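Local structure of glucose-6-phosphate isomerase (Thermus thermophilus, 1ZZG) at residues His239-Glu252 with Val279-Gln292. The protein probably catalyses the reversible isomerisation of glucose 6-phosphate to fructose 6-phosphate, a step shared by glycolysis and gluconeogenesis. Residues are numbered along the deposited sequence; the frame is centred on the assembly and turned at random.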
loop_
_atom_site.group_PDB
_atom_site.type_symbol
_atom_site.label_atom_id
_atom_site.label_comp_id
_atom_site.label_asym_id
_atom_site.label_seq_id
_atom_site.Cartn_x
_atom_site.Cartn_y
_atom_site.Cartn_z
ATOM N N HIS A 239 -21.251 -0.166 -13.194
ATOM C CA HIS A 239 -20.205 0.816 -13.431
ATOM C C HIS A 239 -19.014 0.144 -14.096
ATOM O O HIS A 239 -17.889 0.628 -14.012
ATOM C CB HIS A 239 -19.764 1.466 -12.119
ATOM C CG HIS A 239 -20.862 2.187 -11.400
ATOM N ND1 HIS A 239 -21.749 1.547 -10.563
ATOM C CD2 HIS A 239 -21.226 3.493 -11.408
ATOM C CE1 HIS A 239 -22.613 2.427 -10.085
ATOM N NE2 HIS A 239 -22.317 3.615 -10.582
ATOM N N ARG A 240 -19.273 -0.970 -14.775
ATOM C CA ARG A 240 -18.213 -1.739 -15.436
ATOM C C ARG A 240 -17.438 -0.954 -16.494
ATOM O O ARG A 240 -16.340 -1.339 -16.888
ATOM C CB ARG A 240 -18.816 -2.992 -16.078
ATOM C CG ARG A 240 -19.786 -2.691 -17.215
ATOM C CD ARG A 240 -20.243 -3.958 -17.937
ATOM N NE ARG A 240 -19.119 -4.729 -18.466
ATOM C CZ ARG A 240 -19.248 -5.841 -19.187
ATOM N NH1 ARG A 240 -20.455 -6.312 -19.469
ATOM N NH2 ARG A 240 -18.172 -6.490 -19.612
ATOM N N HIS A 241 -18.022 0.144 -16.950
ATOM C CA HIS A 241 -17.393 0.962 -17.970
ATOM C C HIS A 241 -16.507 2.053 -17.350
ATOM O O HIS A 241 -15.703 2.672 -18.046
ATOM C CB HIS A 241 -18.470 1.601 -18.826
ATOM C CG HIS A 241 -19.525 2.294 -18.021
ATOM N ND1 HIS A 241 -20.233 1.663 -17.022
ATOM C CD2 HIS A 241 -19.997 3.562 -18.071
ATOM C CE1 HIS A 241 -21.096 2.511 -16.490
ATOM N NE2 HIS A 241 -20.973 3.670 -17.108
ATOM N N LEU A 242 -16.699 2.346 -16.063
ATOM C CA LEU A 242 -15.863 3.349 -15.395
ATOM C C LEU A 242 -14.505 2.671 -15.191
ATOM O O LEU A 242 -14.438 1.543 -14.706
ATOM C CB LEU A 242 -16.468 3.758 -14.047
ATOM C CG LEU A 242 -17.828 4.469 -14.112
ATOM C CD1 LEU A 242 -18.184 5.059 -12.756
ATOM C CD2 LEU A 242 -17.766 5.563 -15.154
ATOM N N PRO A 243 -13.404 3.357 -15.541
ATOM C CA PRO A 243 -12.049 2.797 -15.406
ATOM C C PRO A 243 -11.577 2.450 -14.001
ATOM O O PRO A 243 -10.755 1.546 -13.815
ATOM C CB PRO A 243 -11.168 3.873 -16.048
ATOM C CG PRO A 243 -11.885 5.146 -15.684
ATOM C CD PRO A 243 -13.353 4.781 -15.931
ATOM N N VAL A 244 -12.112 3.144 -13.009
ATOM C CA VAL A 244 -11.660 2.930 -11.641
ATOM C C VAL A 244 -12.683 2.502 -10.596
ATOM O O VAL A 244 -13.821 2.958 -10.578
ATOM C CB VAL A 244 -10.952 4.214 -11.132
ATOM C CG1 VAL A 244 -10.651 4.114 -9.642
ATOM C CG2 VAL A 244 -9.676 4.443 -11.938
ATOM N N HIS A 245 -12.245 1.611 -9.717
ATOM C CA HIS A 245 -13.065 1.142 -8.617
ATOM C C HIS A 245 -12.200 1.284 -7.371
ATOM O O HIS A 245 -11.211 0.567 -7.205
ATOM C CB HIS A 245 -13.476 -0.319 -8.814
ATOM C CG HIS A 245 -14.164 -0.909 -7.622
ATOM N ND1 HIS A 245 -15.142 -0.239 -6.922
ATOM C CD2 HIS A 245 -14.010 -2.104 -7.002
ATOM C CE1 HIS A 245 -15.562 -0.994 -5.923
ATOM N NE2 HIS A 245 -14.890 -2.131 -5.950
ATOM N N VAL A 246 -12.559 2.227 -6.508
ATOM C CA VAL A 246 -11.797 2.457 -5.286
ATOM C C VAL A 246 -12.321 1.606 -4.135
ATOM O O VAL A 246 -13.528 1.512 -3.920
ATOM C CB VAL A 246 -11.848 3.948 -4.861
ATOM C CG1 VAL A 246 -10.997 4.162 -3.611
ATOM C CG2 VAL A 246 -11.357 4.829 -6.000
ATOM N N PHE A 247 -11.401 0.974 -3.412
ATOM C CA PHE A 247 -11.746 0.136 -2.266
ATOM C C PHE A 247 -11.037 0.807 -1.088
ATOM O O PHE A 247 -9.822 0.673 -0.924
ATOM C CB PHE A 247 -11.227 -1.298 -2.481
ATOM C CG PHE A 247 -11.626 -2.263 -1.394
ATOM C CD1 PHE A 247 -12.928 -2.750 -1.314
ATOM C CD2 PHE A 247 -10.698 -2.677 -0.440
ATOM C CE1 PHE A 247 -13.299 -3.633 -0.302
ATOM C CE2 PHE A 247 -11.056 -3.554 0.570
ATOM C CZ PHE A 247 -12.361 -4.035 0.642
ATOM N N MET A 248 -11.805 1.531 -0.278
ATOM C CA MET A 248 -11.269 2.279 0.855
ATOM C C MET A 248 -11.708 1.746 2.218
ATOM O O MET A 248 -12.896 1.713 2.530
ATOM C CB MET A 248 -11.683 3.745 0.702
ATOM C CG MET A 248 -11.096 4.713 1.709
ATOM S SD MET A 248 -11.556 6.410 1.229
ATOM C CE MET A 248 -10.744 7.363 2.500
ATOM N N VAL A 249 -10.736 1.354 3.039
ATOM C CA VAL A 249 -11.032 0.801 4.356
ATOM C C VAL A 249 -10.666 1.733 5.508
ATOM O O VAL A 249 -9.522 2.170 5.622
ATOM C CB VAL A 249 -10.287 -0.537 4.561
ATOM C CG1 VAL A 249 -10.658 -1.143 5.907
ATOM C CG2 VAL A 249 -10.628 -1.493 3.435
ATOM N N TYR A 250 -11.645 2.030 6.359
ATOM C CA TYR A 250 -11.427 2.895 7.510
ATOM C C TYR A 250 -10.974 2.119 8.732
ATOM O O TYR A 250 -11.726 1.951 9.692
ATOM C CB TYR A 250 -12.696 3.684 7.845
ATOM C CG TYR A 250 -12.740 5.002 7.124
ATOM C CD1 TYR A 250 -13.045 5.067 5.766
ATOM C CD2 TYR A 250 -12.381 6.183 7.779
ATOM C CE1 TYR A 250 -12.985 6.272 5.073
ATOM C CE2 TYR A 250 -12.316 7.395 7.095
ATOM C CZ TYR A 250 -12.616 7.431 5.746
ATOM O OH TYR A 250 -12.522 8.624 5.066
ATOM N N SER A 251 -9.731 1.657 8.680
ATOM C CA SER A 251 -9.125 0.891 9.758
ATOM C C SER A 251 -7.637 0.760 9.483
ATOM O O SER A 251 -7.219 0.688 8.329
ATOM C CB SER A 251 -9.749 -0.506 9.837
ATOM O OG SER A 251 -9.078 -1.314 10.793
ATOM N N GLU A 252 -6.834 0.754 10.543
ATOM C CA GLU A 252 -5.396 0.591 10.382
ATOM C C GLU A 252 -5.085 -0.900 10.549
ATOM O O GLU A 252 -4.180 -1.434 9.905
ATOM C CB GLU A 252 -4.636 1.427 11.420
ATOM C CG GLU A 252 -3.113 1.289 11.367
ATOM C CD GLU A 252 -2.479 1.815 10.075
ATOM O OE1 GLU A 252 -3.156 2.506 9.280
ATOM O OE2 GLU A 252 -1.277 1.537 9.862
ATOM N N VAL A 279 -11.705 -6.635 -20.862
ATOM C CA VAL A 279 -12.584 -6.062 -19.855
ATOM C C VAL A 279 -11.902 -5.982 -18.497
ATOM O O VAL A 279 -10.790 -6.487 -18.317
ATOM C CB VAL A 279 -13.898 -6.870 -19.721
ATOM C CG1 VAL A 279 -14.572 -6.981 -21.086
ATOM C CG2 VAL A 279 -13.622 -8.246 -19.134
ATOM N N GLY A 280 -12.569 -5.326 -17.554
ATOM C CA GLY A 280 -12.028 -5.189 -16.210
ATOM C C GLY A 280 -11.837 -3.747 -15.773
ATOM O O GLY A 280 -11.504 -2.879 -16.586
ATOM N N THR A 281 -12.062 -3.482 -14.490
ATOM C CA THR A 281 -11.883 -2.139 -13.963
ATOM C C THR A 281 -10.637 -2.146 -13.086
ATOM O O THR A 281 -10.231 -3.191 -12.578
ATOM C CB THR A 281 -13.102 -1.675 -13.137
ATOM O OG1 THR A 281 -13.306 -2.562 -12.030
ATOM C CG2 THR A 281 -14.362 -1.652 -14.012
ATOM N N THR A 282 -10.032 -0.978 -12.921
ATOM C CA THR A 282 -8.829 -0.850 -12.120
ATOM C C THR A 282 -9.132 -0.600 -10.648
ATOM O O THR A 282 -9.629 0.466 -10.281
ATOM C CB THR A 282 -7.951 0.293 -12.656
ATOM O OG1 THR A 282 -7.692 0.070 -14.047
ATOM C CG2 THR A 282 -6.619 0.348 -11.894
ATOM N N ALA A 283 -8.838 -1.592 -9.810
ATOM C CA ALA A 283 -9.058 -1.466 -8.376
ATOM C C ALA A 283 -7.949 -0.590 -7.793
ATOM O O ALA A 283 -6.765 -0.830 -8.040
ATOM C CB ALA A 283 -9.048 -2.839 -7.710
ATOM N N VAL A 284 -8.347 0.420 -7.024
ATOM C CA VAL A 284 -7.412 1.352 -6.400
ATOM C C VAL A 284 -7.576 1.267 -4.887
ATOM O O VAL A 284 -8.654 1.531 -4.357
ATOM C CB VAL A 284 -7.688 2.804 -6.865
ATOM C CG1 VAL A 284 -6.718 3.764 -6.198
ATOM C CG2 VAL A 284 -7.561 2.896 -8.374
ATOM N N PRO A 285 -6.502 0.895 -4.168
ATOM C CA PRO A 285 -6.548 0.771 -2.706
ATOM C C PRO A 285 -6.510 2.118 -1.979
ATOM O O PRO A 285 -5.851 3.055 -2.424
ATOM C CB PRO A 285 -5.316 -0.077 -2.403
ATOM C CG PRO A 285 -4.320 0.449 -3.423
ATOM C CD PRO A 285 -5.160 0.566 -4.690
ATOM N N ALA A 286 -7.224 2.203 -0.860
ATOM C CA ALA A 286 -7.250 3.416 -0.054
ATOM C C ALA A 286 -7.541 3.058 1.391
ATOM O O ALA A 286 -8.166 2.034 1.680
ATOM C CB ALA A 286 -8.304 4.379 -0.573
ATOM N N LEU A 287 -7.070 3.904 2.298
ATOM C CA LEU A 287 -7.285 3.696 3.718
ATOM C C LEU A 287 -7.849 4.971 4.321
ATOM O O LEU A 287 -7.466 6.069 3.928
ATOM C CB LEU A 287 -5.969 3.336 4.419
ATOM C CG LEU A 287 -5.331 1.987 4.067
ATOM C CD1 LEU A 287 -4.014 1.827 4.834
ATOM C CD2 LEU A 287 -6.292 0.858 4.415
ATOM N N GLY A 288 -8.764 4.818 5.269
ATOM C CA GLY A 288 -9.352 5.974 5.919
ATOM C C GLY A 288 -8.904 6.025 7.362
ATOM O O GLY A 288 -8.786 4.979 8.013
ATOM N N PRO A 289 -8.657 7.227 7.905
ATOM C CA PRO A 289 -8.775 8.535 7.251
ATOM C C PRO A 289 -7.541 9.074 6.512
ATOM O O PRO A 289 -7.626 10.120 5.862
ATOM C CB PRO A 289 -9.162 9.448 8.407
ATOM C CG PRO A 289 -8.314 8.901 9.515
ATOM C CD PRO A 289 -8.485 7.389 9.362
ATOM N N LYS A 290 -6.406 8.377 6.585
ATOM C CA LYS A 290 -5.188 8.882 5.943
ATOM C C LYS A 290 -5.342 9.293 4.472
ATOM O O LYS A 290 -4.716 10.258 4.026
ATOM C CB LYS A 290 -4.024 7.880 6.091
ATOM C CG LYS A 290 -4.102 6.654 5.187
ATOM C CD LYS A 290 -2.917 5.707 5.410
ATOM C CE LYS A 290 -2.934 5.112 6.816
ATOM N NZ LYS A 290 -1.871 4.084 7.046
ATOM N N ASP A 291 -6.174 8.589 3.711
ATOM C CA ASP A 291 -6.332 8.964 2.314
ATOM C C ASP A 291 -7.225 10.180 2.068
ATOM O O ASP A 291 -7.442 10.584 0.925
ATOM C CB ASP A 291 -6.770 7.757 1.485
ATOM C CG ASP A 291 -5.581 6.926 1.035
ATOM O OD1 ASP A 291 -4.637 7.533 0.480
ATOM O OD2 ASP A 291 -5.574 5.694 1.232
ATOM N N GLN A 292 -7.728 10.774 3.147
ATOM C CA GLN A 292 -8.525 11.992 3.034
ATOM C C GLN A 292 -7.450 13.059 2.825
ATOM O O GLN A 292 -7.727 14.189 2.412
ATOM C CB GLN A 292 -9.286 12.275 4.337
ATOM C CG GLN A 292 -10.312 11.211 4.730
ATOM C CD GLN A 292 -10.888 11.417 6.129
ATOM O OE1 GLN A 292 -11.634 10.574 6.631
ATOM N NE2 GLN A 292 -10.542 12.537 6.762
HETATM O O HOH W 1 -15.398 -4.014 -17.281
#
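Strands 244-249 and 282-287 pair in parallel within the mixed sheet of one of the two sugar isomerase (SIS) domains typical of this family. Seven backbone hydrogen bonds join them, from Thr282 N to Pro243 O (2.8 Å) through to Gly288 N to Val249 O (2.8 Å). On one face, Val244 CG1 meets Val284 CG2 at 3.6 Å, and Met248 lays CG against Ala286 CB; with CG anti to the backbone N (chi1 -174°) and the chain extended beyond it, Met248 carries CE on to Gly288 CA. Past the strand ends, Gly288 CA sits over the centre of the Tyr250 ring, 3.4 Å from the centroid, a CH-pi contact; a side chain on Gly288 would run into the ring at CE1. The Tyr250 hydroxyl donates to an in-plane lone pair of Gln292 OE1 (2.7 Å), the ring and amide planes 41° apart. A leucine in place of Tyr250 would probably leave Gln292 OE1 without this donor and Gly288 without its aromatic cover. Farther on, Lys290 NZ reaches the syn lone pair of Glu252 OE1 (3.0 Å) in a salt bridge and also pairs with Asp99 of the second subunit. Strand 306-313 bonds to the other edge of 244-249, helix 257-269 packs on Val249 and Leu287, and helix 339-356 adjoins Tyr250.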